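Local atomic coordinates of putative curved DNA-binding protein (Chaetomium thermophilum var. thermophilum DSM 1495, PDB entry 4IPA), a protein that is the Arx1 of a thermophilic fungus, has a methionine aminopeptidase-like fold, probably acts in ribosome biogenesis and may bind DNA. Residues A[62-67]-A[79-84]; A[99-104]-A[310-315]; A[265-270]-A[337-342]; A[44-49]-A[54-59]. All coordinates share one frame; numbering follows the deposited sequence. Where two conformers were deposited one is given.

Contact 1 of 4, residues A[62-67]-A[79-84]; sequences KLMEEE and KGFSHP
Glu65 OE2 forms a salt bridge with Lys298 NZ. On its way there Glu65 OE2 lies 3.8 Å from Phe81 CE1, a plain van der Waals contact. The contact is a helix-on-sheet packing of the M24 (pita-bread) fold: helix 53-69 lies against strand 79-88, and a Met-aromatic contact joins them. Met64 has its CG anti to the backbone N (chi1 179°), which carries the chain out over one face of the Phe81 ring. Met64 CG sits 3.8 Å from the Phe81 ring centroid and 18° off the normal, a CH-pi contact. Met64 SD stays above the same ring but farther off, at 5.2 Å from the Phe81 centroid. Glu65 comes to the ring differently. Glu65 CG meets the edge near the ring plane, 3.6 Å from Phe81 CE1. The carboxylate plane is turned 74° from the ring. With an alanine at Phe81, Met64 and Glu65 would probably lose the ring they pack on, and a gap would open between helix and strand. Met64 also touches Leu120 and Ala122 of strand 115-124, so it is buried against the sheet. Beyond Phe81 the strand has a classic beta bulge, where Ser82 and His83 both face Gly121. Ser82 OG is in hydrogen-bonding range of Ala122 O and Thr129 O, which must share its one proton. His83 ND1 donates to Pro84 O at 2.9 Å, in the carbonyl plane and on a lone pair.

Contact 2 of 4, residues A[99-104]-A[310-315]; sequences LRSDEK and EDERDA
Glu312 reaches Arg100 and Ser101 with a chain extended beyond CG (chi2 -169°), its CG anti to the carbonyl carbon (chi1 -61°). Ser101 turns its OG between its own N and carbonyl carbon (chi1 65°), which sets OG beside its own N-H, and both can reach Glu312 OE1. Ser101 N donates to Glu312 OE1 at 2.9 Å. Ser101 OG donates to Glu312 OE1 over a very short 2.5 Å, nearly along the C-O axis. The other oxygen, Glu312 OE2, accepts from Arg100 N at 3.0 Å. Both backbone N-H groups meet syn lone pairs, each on its own oxygen. Three bonds on two oxygens fix the rotation of the carboxylate. Leu99 adds an apolar flank, with Leu99 CB 3.6 Å from Glu312 OE1. The Arg100 guanidinium leads away to salt bridges with Glu58 and Asp55. Glu312 opens the helix, and Asp311 before it is the N-cap: Asp311 OD1 accepts from Asp314 N at 2.7 Å. Leu99 also packs on Leu306 and Thr272, while Glu312 touches Arg307. The contact thus ties the loop between strands 79-88 and 115-124 to the first turn of helix 312-324, which lies beside helix 286-299.

Contact 3 of 4, residues A[265-270]-A[337-342]; sequences KQFEQR and KDNAPV. With SO4 (sulfate ion), chain E.
Lys265 and Lys337 cross with their aliphatic parts together and their charged ends apart. Lys265 CB lies 4.0 Å from Lys337 CB, whereas the two NZ atoms, Lys265 NZ and Lys337 NZ, are 7.8 Å apart. Each lysine starts with CG anti to its backbone N, and each chain then bends. Lys265 curls at chi2, chi3 and chi4, which brings Lys265 CE to 3.9 Å from Lys337 O. Lys337 is bent at chi2 and chi3 and turns back along its own loop. Lys337 NZ reaches Asp338 OD1 at 2.6 Å in a salt bridge, on the syn side but 24° out of the carboxylate plane. Asp338 OD2 is hydrogen-bonded to Ser261 OG, so that carboxylate is held at both oxygens. The second pair is Phe267 and Asn339. Asn339 OD1 approaches the ring edge near its plane, 3.7 Å from Phe267 CE2. The amide and ring planes are 39° apart, so the amide is not stacked on the ring. Lys265 O lies at the same ring's edge, in plane. Farther along, Arg270 points an edge of its guanidinium at a sulfate ion, probably from the crystallisation liquor. The 2.4 Å between Arg270 NH2 and sulfate O2 is very short and doubtful in detail. No hydrogen bond joins the two segments. Backbone bonds pair Lys265 with Gly335 and Lys337 with Lys263. The lysines thus lie diagonally at the end of a two-stranded antiparallel surface ribbon, strands 264-266 and 334-336, Lys337 being the first residue past its strand.

Contact 4 of 4, residues A[44-49]-A[54-59]; sequences SKLCVP and IDICEQ
Ile56 packs its methyl groups against Cys47 and Leu46 on the buried side of the contact. Its CG1 is anti to the carbonyl carbon (chi1 -50°), and the chain runs on extended to CD1. Ile56 CD1 lies 4.1 Å from Cys47 SG and 3.9 Å from Leu46 O. The other branch, Ile56 CG2, is 4.1 Å from Leu46 CB. Cys47 also touches Ile118, so it bridges Ile56 and strand 115-124. An alanine in place of Ile56 would probably leave Cys47 SG without the two Ile56 methyls beside it and open a gap at the joint. The segments make the connection between helices 23-46 and 53-69 in the M24 fold. Past helix 23-46 the chain goes through an inverse gamma turn centred on Cys47 before helix 53-69 begins. Cys47 N is hydrogen-bonded to Ser44 O at 3.1 Å. The outer side is more open. Leu46 is exposed, and it crosses Gln59 at about a right angle. Only one branch of the leucine meets Gln59: Leu46 CD1 lies 3.6 Å from Gln59 CG and 3.9 Å from Gln59 CB. The partner is the aliphatic part of a polar chain that bends at chi2 (56°).

How the contacts relate
Contact 1 is buried and contact 4 partly so. Both use helix 53-69 and rely on apolar contacts, the first on a ring and the second on methyls and sulfur. Contact 2 is partly buried and polar, built on carboxylate hydrogen bonds. Contact 3 lies at the surface, with lysine chains and an amide. Contact 2 links to two of the others. Its Arg100 NH2 forms salt bridges with Glu58 OE1 (2.8 Å) and Asp55 OD1 in contact 4. Its Asp102 OD1 bridges Arg270 NH1 of contact 3, and Leu99 packs on Arg270. Contact 1 has no touch with contacts 2 and 3; its centre is about 15 Å from that of contact 4.

Contact 1 of 4, residues A[62-67]-A[79-84]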
loop_
_atom_site.group_PDB
_atom_site.type_symbol
_atom_site.label_atom_id
_atom_site.label_comp_id
_atom_site.label_asym_id
_atom_site.label_seq_id
_atom_site.Cartn_x
_atom_site.Cartn_y
_atom_site.Cartn_z
ATOM N N LYS A 62 3.580 16.027 9.028
ATOM C CA LYS A 62 4.311 17.255 9.077
ATOM C C LYS A 62 5.525 17.220 8.161
ATOM O O LYS A 62 5.718 18.098 7.399
ATOM C CB LYS A 62 4.673 17.614 10.507
ATOM C CG LYS A 62 5.810 18.578 10.652
ATOM C CD LYS A 62 6.261 18.695 12.078
ATOM C CE LYS A 62 6.494 20.127 12.447
ATOM N NZ LYS A 62 7.718 20.208 13.248
ATOM N N LEU A 63 6.315 16.193 8.253
ATOM C CA LEU A 63 7.393 15.980 7.340
ATOM C C LEU A 63 7.007 15.994 5.884
ATOM O O LEU A 63 7.723 16.512 5.096
ATOM C CB LEU A 63 8.029 14.680 7.634
ATOM C CG LEU A 63 9.083 14.966 8.618
ATOM C CD1 LEU A 63 9.405 13.716 9.379
ATOM C CD2 LEU A 63 10.219 15.412 7.739
ATOM N N MET A 64 5.883 15.394 5.559
ATOM C CA MET A 64 5.401 15.320 4.227
ATOM C C MET A 64 5.101 16.689 3.694
ATOM O O MET A 64 5.427 17.016 2.592
ATOM C CB MET A 64 4.141 14.494 4.175
ATOM C CG MET A 64 3.515 14.347 2.822
ATOM S SD MET A 64 4.417 13.220 1.773
ATOM C CE MET A 64 3.843 11.694 2.367
ATOM N N GLU A 65 4.465 17.482 4.508
ATOM C CA GLU A 65 4.174 18.839 4.066
ATOM C C GLU A 65 5.447 19.666 3.853
ATOM O O GLU A 65 5.565 20.364 2.849
ATOM C CB GLU A 65 3.196 19.528 5.007
ATOM C CG GLU A 65 1.821 18.890 5.006
ATOM C CD GLU A 65 0.801 19.700 5.794
ATOM O OE1 GLU A 65 1.169 20.756 6.355
ATOM O OE2 GLU A 65 -0.374 19.285 5.847
ATOM N N GLU A 66 6.405 19.571 4.772
ATOM C CA GLU A 66 7.689 20.248 4.587
ATOM C C GLU A 66 8.339 19.823 3.266
ATOM O O GLU A 66 8.742 20.668 2.461
ATOM C CB GLU A 66 8.651 19.955 5.744
ATOM C CG GLU A 66 8.190 20.451 7.113
ATOM C CD GLU A 66 8.995 19.838 8.270
ATOM O OE1 GLU A 66 10.039 19.195 8.010
ATOM O OE2 GLU A 66 8.581 19.995 9.441
ATOM N N GLU A 67 8.441 18.513 3.051
ATOM C CA GLU A 67 9.052 17.993 1.826
ATOM C C GLU A 67 8.312 18.527 0.618
ATOM O O GLU A 67 8.931 18.939 -0.362
ATOM C CB GLU A 67 9.061 16.464 1.804
ATOM C CG GLU A 67 10.020 15.831 2.788
ATOM C CD GLU A 67 11.448 16.333 2.602
ATOM O OE1 GLU A 67 11.867 16.565 1.447
ATOM O OE2 GLU A 67 12.148 16.509 3.614
ATOM N N LYS A 79 -0.369 19.674 -5.612
ATOM C CA LYS A 79 0.450 18.654 -4.976
ATOM C C LYS A 79 -0.082 18.447 -3.570
ATOM O O LYS A 79 -0.805 19.296 -3.062
ATOM C CB LYS A 79 1.904 19.110 -4.921
ATOM C CG LYS A 79 2.115 20.276 -3.983
ATOM C CD LYS A 79 3.463 20.936 -4.186
ATOM C CE LYS A 79 3.585 22.185 -3.314
ATOM N NZ LYS A 79 4.939 22.767 -3.372
ATOM N N GLY A 80 0.270 17.323 -2.949
ATOM C CA GLY A 80 -0.211 17.011 -1.617
ATOM C C GLY A 80 0.040 15.560 -1.232
ATOM O O GLY A 80 0.912 14.908 -1.808
ATOM N N PHE A 81 -0.711 15.064 -0.251
ATOM C CA PHE A 81 -0.657 13.653 0.136
ATOM C C PHE A 81 -1.339 12.756 -0.918
ATOM O O PHE A 81 -2.387 13.105 -1.445
ATOM C CB PHE A 81 -1.390 13.436 1.467
ATOM C CG PHE A 81 -0.720 14.060 2.660
ATOM C CD1 PHE A 81 -0.748 15.440 2.855
ATOM C CD2 PHE A 81 -0.085 13.266 3.608
ATOM C CE1 PHE A 81 -0.142 16.013 3.965
ATOM C CE2 PHE A 81 0.525 13.841 4.720
ATOM C CZ PHE A 81 0.496 15.212 4.897
ATOM N N SER A 82 -0.754 11.601 -1.214
ATOM C CA SER A 82 -1.496 10.535 -1.869
ATOM C C SER A 82 -2.029 9.590 -0.782
ATOM O O SER A 82 -2.907 8.778 -1.029
ATOM C CB SER A 82 -0.616 9.763 -2.866
ATOM O OG SER A 82 0.441 9.072 -2.204
ATOM N N HIS A 83 -1.500 9.709 0.434
ATOM C CA HIS A 83 -1.912 8.814 1.524
ATOM C C HIS A 83 -1.363 9.330 2.831
ATOM O O HIS A 83 -0.157 9.582 2.939
ATOM C CB HIS A 83 -1.389 7.394 1.294
ATOM C CG HIS A 83 -2.107 6.331 2.076
ATOM N ND1 HIS A 83 -1.863 6.089 3.416
ATOM C CD2 HIS A 83 -3.038 5.416 1.695
ATOM C CE1 HIS A 83 -2.623 5.088 3.827
ATOM N NE2 HIS A 83 -3.350 4.662 2.804
ATOM N N PRO A 84 -2.234 9.466 3.840
ATOM C CA PRO A 84 -1.817 9.915 5.170
ATOM C C PRO A 84 -0.763 8.978 5.755
ATOM O O PRO A 84 -0.720 7.803 5.387
ATOM C CB PRO A 84 -3.107 9.801 5.989
ATOM C CG PRO A 84 -3.880 8.738 5.306
ATOM C CD PRO A 84 -3.624 8.978 3.839
#

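Contact 2 of 4, residues A[99-104]-A[310-315]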
loop_
_atom_site.group_PDB
_atom_site.type_symbol
_atom_site.label_atom_id
_atom_site.label_comp_id
_atom_site.label_asym_id
_atom_site.label_seq_id
_atom_site.Cartn_x
_atom_site.Cartn_y
_atom_site.Cartn_z
ATOM N N LEU A 99 -7.666 9.381 15.876
ATOM C CA LEU A 99 -7.900 10.760 16.342
ATOM C C LEU A 99 -7.165 11.064 17.642
ATOM O O LEU A 99 -7.018 10.198 18.503
ATOM C CB LEU A 99 -9.382 11.027 16.540
ATOM C CG LEU A 99 -10.240 10.936 15.278
ATOM C CD1 LEU A 99 -11.660 11.379 15.569
ATOM C CD2 LEU A 99 -9.625 11.788 14.174
ATOM N N ARG A 100 -6.709 12.298 17.785
ATOM C CA ARG A 100 -6.108 12.733 19.044
ATOM C C ARG A 100 -7.140 12.779 20.178
ATOM O O ARG A 100 -6.809 12.483 21.329
ATOM C CB ARG A 100 -5.400 14.091 18.895
ATOM C CG ARG A 100 -4.612 14.487 20.134
ATOM C CD ARG A 100 -3.546 15.543 19.851
ATOM N NE ARG A 100 -2.336 14.988 19.248
ATOM C CZ ARG A 100 -1.464 14.207 19.883
ATOM N NH1 ARG A 100 -1.667 13.861 21.147
ATOM N NH2 ARG A 100 -0.388 13.758 19.248
ATOM N N SER A 101 -8.386 13.116 19.838
ATOM C CA SER A 101 -9.470 13.231 20.823
ATOM C C SER A 101 -10.101 11.893 21.232
ATOM O O SER A 101 -10.932 11.847 22.137
ATOM C CB SER A 101 -10.569 14.162 20.300
ATOM O OG SER A 101 -11.193 13.605 19.146
ATOM N N ASP A 102 -9.748 10.816 20.538
ATOM C CA ASP A 102 -10.078 9.471 21.022
ATOM C C ASP A 102 -8.964 9.087 21.981
ATOM O O ASP A 102 -7.930 8.569 21.562
ATOM C CB ASP A 102 -10.148 8.469 19.866
ATOM C CG ASP A 102 -11.459 8.549 19.104
ATOM O OD1 ASP A 102 -12.425 9.155 19.616
ATOM O OD2 ASP A 102 -11.531 7.988 18.000
ATOM N N GLU A 103 -9.171 9.371 23.265
ATOM C CA GLU A 103 -8.100 9.298 24.254
ATOM C C GLU A 103 -7.393 7.948 24.321
ATOM O O GLU A 103 -6.171 7.894 24.361
ATOM C CB GLU A 103 -8.614 9.679 25.642
ATOM C CG GLU A 103 -8.645 11.172 25.900
ATOM C CD GLU A 103 -9.248 11.511 27.255
ATOM O OE1 GLU A 103 -9.438 10.578 28.073
ATOM O OE2 GLU A 103 -9.534 12.705 27.496
ATOM N N LYS A 104 -8.157 6.865 24.344
ATOM C CA LYS A 104 -7.563 5.536 24.440
ATOM C C LYS A 104 -6.736 5.177 23.187
ATOM O O LYS A 104 -5.584 4.727 23.287
ATOM C CB LYS A 104 -8.637 4.469 24.706
ATOM C CG LYS A 104 -8.064 3.039 24.788
ATOM C CD LYS A 104 -9.089 1.955 24.410
ATOM C CE LYS A 104 -8.483 0.552 24.533
ATOM N NZ LYS A 104 -7.078 0.465 23.999
ATOM N N GLU A 310 -8.837 20.314 10.105
ATOM C CA GLU A 310 -8.625 21.436 11.022
ATOM C C GLU A 310 -9.222 21.227 12.409
ATOM O O GLU A 310 -8.641 21.653 13.401
ATOM C CB GLU A 310 -9.189 22.738 10.436
ATOM C CG GLU A 310 -8.466 23.258 9.204
ATOM C CD GLU A 310 -9.102 24.527 8.639
ATOM O OE1 GLU A 310 -9.813 25.230 9.392
ATOM O OE2 GLU A 310 -8.899 24.819 7.439
ATOM N N ASP A 311 -10.393 20.596 12.471
ATOM C CA ASP A 311 -11.105 20.438 13.743
ATOM C C ASP A 311 -11.787 19.074 13.878
ATOM O O ASP A 311 -12.700 18.758 13.113
ATOM C CB ASP A 311 -12.151 21.550 13.918
ATOM C CG ASP A 311 -12.903 21.436 15.233
ATOM O OD1 ASP A 311 -13.895 20.674 15.307
ATOM O OD2 ASP A 311 -12.496 22.103 16.205
ATOM N N GLU A 312 -11.369 18.281 14.860
ATOM C CA GLU A 312 -11.883 16.915 14.976
ATOM C C GLU A 312 -13.383 16.859 15.220
ATOM O O GLU A 312 -14.073 15.984 14.686
ATOM C CB GLU A 312 -11.106 16.087 16.014
ATOM C CG GLU A 312 -9.632 15.949 15.670
ATOM C CD GLU A 312 -8.887 14.932 16.522
ATOM O OE1 GLU A 312 -9.422 14.499 17.564
ATOM O OE2 GLU A 312 -7.752 14.570 16.139
ATOM N N ARG A 313 -13.901 17.787 16.014
ATOM C CA ARG A 313 -15.345 17.830 16.222
ATOM C C ARG A 313 -16.147 18.062 14.943
ATOM O O ARG A 313 -17.114 17.360 14.694
ATOM C CB ARG A 313 -15.731 18.824 17.324
ATOM C CG ARG A 313 -15.993 18.129 18.651
ATOM C CD ARG A 313 -16.133 19.116 19.794
ATOM N NE ARG A 313 -17.178 20.098 19.524
ATOM C CZ ARG A 313 -18.483 19.868 19.643
ATOM N NH1 ARG A 313 -18.938 18.677 20.029
ATOM N NH2 ARG A 313 -19.337 20.843 19.371
ATOM N N ASP A 314 -15.758 19.046 14.141
ATOM C CA ASP A 314 -16.332 19.187 12.808
ATOM C C ASP A 314 -16.112 17.914 11.967
ATOM O O ASP A 314 -16.973 17.498 11.182
ATOM C CB ASP A 314 -15.729 20.402 12.078
ATOM C CG ASP A 314 -16.238 21.743 12.622
ATOM O OD1 ASP A 314 -17.256 21.739 13.330
ATOM O OD2 ASP A 314 -15.638 22.807 12.340
ATOM N N ALA A 315 -14.954 17.289 12.145
ATOM C CA ALA A 315 -14.615 16.138 11.318
ATOM C C ALA A 315 -15.643 15.047 11.582
ATOM O O ALA A 315 -16.216 14.494 10.645
ATOM C CB ALA A 315 -13.222 15.649 11.613
#

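Contact 3 of 4, residues A[265-270]-A[337-342]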
loop_
_atom_site.group_PDB
_atom_site.type_symbol
_atom_site.label_atom_id
_atom_site.label_comp_id
_atom_site.label_asym_id
_atom_site.label_seq_id
_atom_site.Cartn_x
_atom_site.Cartn_y
_atom_site.Cartn_z
ATOM N N LYS A 265 -11.518 -9.253 9.324
ATOM C CA LYS A 265 -12.696 -9.008 10.140
ATOM C C LYS A 265 -12.734 -7.561 10.649
ATOM O O LYS A 265 -11.684 -6.970 10.944
ATOM C CB LYS A 265 -12.696 -10.002 11.310
ATOM C CG LYS A 265 -13.824 -9.824 12.302
ATOM C CD LYS A 265 -13.311 -10.006 13.732
ATOM C CE LYS A 265 -13.361 -11.463 14.194
ATOM N NZ LYS A 265 -14.779 -11.946 14.286
ATOM N N GLN A 266 -13.931 -6.994 10.773
ATOM C CA GLN A 266 -14.047 -5.619 11.267
ATOM C C GLN A 266 -13.664 -5.475 12.747
ATOM O O GLN A 266 -14.125 -6.232 13.592
ATOM C CB GLN A 266 -15.449 -5.055 11.032
ATOM C CG GLN A 266 -15.533 -3.562 11.333
ATOM C CD GLN A 266 -16.872 -2.928 10.967
ATOM O OE1 GLN A 266 -17.754 -3.575 10.395
ATOM N NE2 GLN A 266 -17.022 -1.647 11.296
ATOM N N PHE A 267 -12.801 -4.509 13.045
ATOM C CA PHE A 267 -12.461 -4.180 14.428
ATOM C C PHE A 267 -13.190 -2.909 14.880
ATOM O O PHE A 267 -13.927 -2.300 14.104
ATOM C CB PHE A 267 -10.942 -4.087 14.612
ATOM C CG PHE A 267 -10.268 -5.430 14.722
ATOM C CD1 PHE A 267 -10.508 -6.421 13.781
ATOM C CD2 PHE A 267 -9.411 -5.714 15.776
ATOM C CE1 PHE A 267 -9.901 -7.676 13.883
ATOM C CE2 PHE A 267 -8.798 -6.972 15.885
ATOM C CZ PHE A 267 -9.039 -7.944 14.929
ATOM N N GLU A 268 -13.002 -2.519 16.134
ATOM C CA GLU A 268 -13.880 -1.519 16.753
ATOM C C GLU A 268 -13.308 -0.099 16.782
ATOM O O GLU A 268 -14.001 0.850 17.148
ATOM C CB GLU A 268 -14.299 -1.970 18.167
ATOM C CG GLU A 268 -15.087 -3.288 18.199
ATOM C CD GLU A 268 -15.345 -3.821 19.618
ATOM O OE1 GLU A 268 -14.364 -4.081 20.367
ATOM O OE2 GLU A 268 -16.533 -3.996 19.972
ATOM N N GLN A 269 -12.050 0.054 16.395
ATOM C CA GLN A 269 -11.468 1.385 16.286
ATOM C C GLN A 269 -12.243 2.236 15.285
ATOM O O GLN A 269 -12.814 1.732 14.325
ATOM C CB GLN A 269 -9.988 1.327 15.897
ATOM C CG GLN A 269 -9.097 0.719 16.974
ATOM C CD GLN A 269 -9.101 -0.803 16.938
ATOM O OE1 GLN A 269 -9.670 -1.414 16.024
ATOM N NE2 GLN A 269 -8.459 -1.427 17.936
ATOM N N ARG A 270 -12.284 3.532 15.548
ATOM C CA ARG A 270 -12.971 4.470 14.692
ATOM C C ARG A 270 -12.342 4.507 13.284
ATOM O O ARG A 270 -11.119 4.580 13.138
ATOM C CB ARG A 270 -12.896 5.835 15.359
ATOM C CG ARG A 270 -13.407 6.999 14.559
ATOM C CD ARG A 270 -13.274 8.257 15.411
ATOM N NE ARG A 270 -14.595 8.806 15.598
ATOM C CZ ARG A 270 -15.208 8.977 16.755
ATOM N NH1 ARG A 270 -14.614 8.690 17.907
ATOM N NH2 ARG A 270 -16.431 9.475 16.742
ATOM N N LYS A 337 -8.574 -11.898 11.239
ATOM C CA LYS A 337 -9.732 -12.515 11.878
ATOM C C LYS A 337 -9.306 -13.346 13.085
ATOM O O LYS A 337 -10.030 -13.431 14.069
ATOM C CB LYS A 337 -10.524 -13.376 10.879
ATOM C CG LYS A 337 -11.726 -14.122 11.480
ATOM C CD LYS A 337 -11.360 -15.522 11.993
ATOM C CE LYS A 337 -10.985 -16.470 10.831
ATOM N NZ LYS A 337 -10.526 -17.821 11.301
ATOM N N ASP A 338 -8.114 -13.923 13.017
ATOM C CA ASP A 338 -7.604 -14.742 14.113
ATOM C C ASP A 338 -6.797 -13.910 15.109
ATOM O O ASP A 338 -6.269 -14.445 16.078
ATOM C CB ASP A 338 -6.721 -15.875 13.557
ATOM C CG ASP A 338 -7.480 -16.803 12.626
ATOM O OD1 ASP A 338 -8.600 -17.233 13.001
ATOM O OD2 ASP A 338 -6.965 -17.091 11.516
ATOM N N ASN A 339 -6.692 -12.606 14.859
ATOM C CA ASN A 339 -5.886 -11.725 15.696
ATOM C C ASN A 339 -4.413 -12.079 15.627
ATOM O O ASN A 339 -3.656 -11.811 16.554
ATOM C CB ASN A 339 -6.383 -11.740 17.140
ATOM C CG ASN A 339 -7.616 -10.879 17.338
ATOM O OD1 ASN A 339 -7.541 -9.807 17.943
ATOM N ND2 ASN A 339 -8.751 -11.329 16.810
ATOM N N ALA A 340 -4.015 -12.670 14.506
ATOM C CA ALA A 340 -2.626 -13.002 14.241
ATOM C C ALA A 340 -1.910 -11.841 13.542
ATOM O O ALA A 340 -2.542 -10.998 12.913
ATOM C CB ALA A 340 -2.569 -14.236 13.385
ATOM N N PRO A 341 -0.583 -11.787 13.658
ATOM C CA PRO A 341 0.214 -10.747 13.003
ATOM C C PRO A 341 0.129 -10.812 11.487
ATOM O O PRO A 341 0.000 -11.898 10.916
ATOM C CB PRO A 341 1.640 -11.077 13.448
ATOM C CG PRO A 341 1.451 -11.748 14.770
ATOM C CD PRO A 341 0.231 -12.606 14.565
ATOM N N VAL A 342 0.191 -9.649 10.850
ATOM C CA VAL A 342 0.187 -9.560 9.403
ATOM C C VAL A 342 1.365 -8.740 8.917
ATOM O O VAL A 342 1.919 -7.923 9.656
ATOM C CB VAL A 342 -1.116 -8.945 8.850
ATOM C CG1 VAL A 342 -2.325 -9.718 9.366
ATOM C CG2 VAL A 342 -1.202 -7.458 9.196
HETATM S S SO4 E . -18.547 10.213 19.066
HETATM O O1 SO4 E . -17.756 9.321 19.912
HETATM O O2 SO4 E . -18.588 9.679 17.716
HETATM O O3 SO4 E . -19.912 10.310 19.582
HETATM O O4 SO4 E . -17.943 11.539 19.058
#

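Contact 4 of 4, residues A[44-49]-A[54-59]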
loop_
_atom_site.group_PDB
_atom_site.type_symbol
_atom_site.label_atom_id
_atom_site.label_comp_id
_atom_site.label_asym_id
_atom_site.label_seq_id
_atom_site.Cartn_x
_atom_site.Cartn_y
_atom_site.Cartn_z
ATOM N N SER A 44 10.024 5.495 9.836
ATOM C CA SER A 44 10.441 4.183 10.338
ATOM C C SER A 44 11.381 4.321 11.543
ATOM O O SER A 44 11.335 3.519 12.471
ATOM C CB SER A 44 11.097 3.326 9.234
ATOM O OG SER A 44 10.224 3.105 8.124
ATOM N N LYS A 45 12.236 5.338 11.523
ATOM C CA LYS A 45 13.143 5.592 12.644
ATOM C C LYS A 45 12.391 5.979 13.927
ATOM O O LYS A 45 12.871 5.735 15.024
ATOM C CB LYS A 45 14.156 6.679 12.266
ATOM C CG LYS A 45 15.247 6.183 11.322
ATOM C CD LYS A 45 15.926 7.317 10.559
ATOM C CE LYS A 45 16.642 8.294 11.480
ATOM N NZ LYS A 45 17.330 9.362 10.685
ATOM N N LEU A 46 11.214 6.584 13.786
ATOM C CA LEU A 46 10.419 6.948 14.956
ATOM C C LEU A 46 9.696 5.751 15.567
ATOM O O LEU A 46 9.227 5.836 16.702
ATOM C CB LEU A 46 9.406 8.058 14.626
ATOM C CG LEU A 46 9.973 9.356 14.028
ATOM C CD1 LEU A 46 8.854 10.342 13.659
ATOM C CD2 LEU A 46 10.971 10.010 14.975
ATOM N N CYS A 47 9.601 4.640 14.831
ATOM C CA CYS A 47 8.802 3.505 15.299
ATOM C C CYS A 47 9.546 2.600 16.280
ATOM O O CYS A 47 9.761 1.418 16.011
ATOM C CB CYS A 47 8.246 2.688 14.127
ATOM S SG CYS A 47 7.090 3.613 13.094
ATOM N N VAL A 48 9.923 3.168 17.418
ATOM C CA VAL A 48 10.589 2.420 18.471
ATOM C C VAL A 48 9.579 2.027 19.561
ATOM O O VAL A 48 8.537 2.670 19.715
ATOM C CB VAL A 48 11.753 3.235 19.077
ATOM C CG1 VAL A 48 12.703 3.720 17.976
ATOM C CG2 VAL A 48 11.224 4.419 19.861
ATOM N N PRO A 49 9.876 0.962 20.313
ATOM C CA PRO A 49 8.975 0.558 21.397
ATOM C C PRO A 49 8.700 1.727 22.337
ATOM O O PRO A 49 9.638 2.446 22.695
ATOM C CB PRO A 49 9.773 -0.527 22.113
ATOM C CG PRO A 49 10.610 -1.126 21.017
ATOM C CD PRO A 49 11.035 0.060 20.199
ATOM N N ILE A 54 -0.002 8.110 17.552
ATOM C CA ILE A 54 -0.543 9.384 17.086
ATOM C C ILE A 54 0.555 10.426 16.866
ATOM O O ILE A 54 0.433 11.283 15.992
ATOM C CB ILE A 54 -1.659 9.967 18.002
ATOM C CG1 ILE A 54 -2.408 11.083 17.267
ATOM C CG2 ILE A 54 -1.089 10.528 19.285
ATOM C CD1 ILE A 54 -3.875 10.889 17.228
ATOM N N ASP A 55 1.623 10.345 17.654
ATOM C CA ASP A 55 2.746 11.252 17.497
ATOM C C ASP A 55 3.495 10.986 16.196
ATOM O O ASP A 55 3.878 11.923 15.487
ATOM C CB ASP A 55 3.701 11.144 18.688
ATOM C CG ASP A 55 3.119 11.743 19.955
ATOM O OD1 ASP A 55 2.130 12.504 19.858
ATOM O OD2 ASP A 55 3.658 11.456 21.045
ATOM N N ILE A 56 3.705 9.708 15.893
ATOM C CA ILE A 56 4.382 9.304 14.666
ATOM C C ILE A 56 3.617 9.741 13.412
ATOM O O ILE A 56 4.201 10.325 12.503
ATOM C CB ILE A 56 4.617 7.786 14.639
ATOM C CG1 ILE A 56 5.272 7.331 15.949
ATOM C CG2 ILE A 56 5.493 7.410 13.451
ATOM C CD1 ILE A 56 5.389 5.822 16.106
ATOM N N CYS A 57 2.312 9.469 13.372
ATOM C CA CYS A 57 1.473 9.885 12.250
ATOM C C CYS A 57 1.495 11.398 12.076
ATOM O O CYS A 57 1.615 11.897 10.951
ATOM C CB CYS A 57 0.026 9.420 12.433
ATOM S SG CYS A 57 -0.210 7.642 12.463
ATOM N N GLU A 58 1.365 12.134 13.178
ATOM C CA GLU A 58 1.398 13.590 13.085
ATOM C C GLU A 58 2.749 14.070 12.556
ATOM O O GLU A 58 2.816 14.943 11.687
ATOM C CB GLU A 58 1.080 14.253 14.430
ATOM C CG GLU A 58 -0.395 14.174 14.833
ATOM C CD GLU A 58 -0.698 14.846 16.183
ATOM O OE1 GLU A 58 0.245 15.166 16.934
ATOM O OE2 GLU A 58 -1.888 15.050 16.492
ATOM N N GLN A 59 3.825 13.493 13.077
ATOM C CA GLN A 59 5.165 13.889 12.642
ATOM C C GLN A 59 5.417 13.530 11.178
ATOM O O GLN A 59 6.045 14.297 10.437
ATOM C CB GLN A 59 6.242 13.272 13.535
ATOM C CG GLN A 59 7.668 13.712 13.185
ATOM C CD GLN A 59 7.852 15.233 13.206
ATOM O OE1 GLN A 59 7.153 15.949 13.921
ATOM N NE2 GLN A 59 8.787 15.721 12.410
#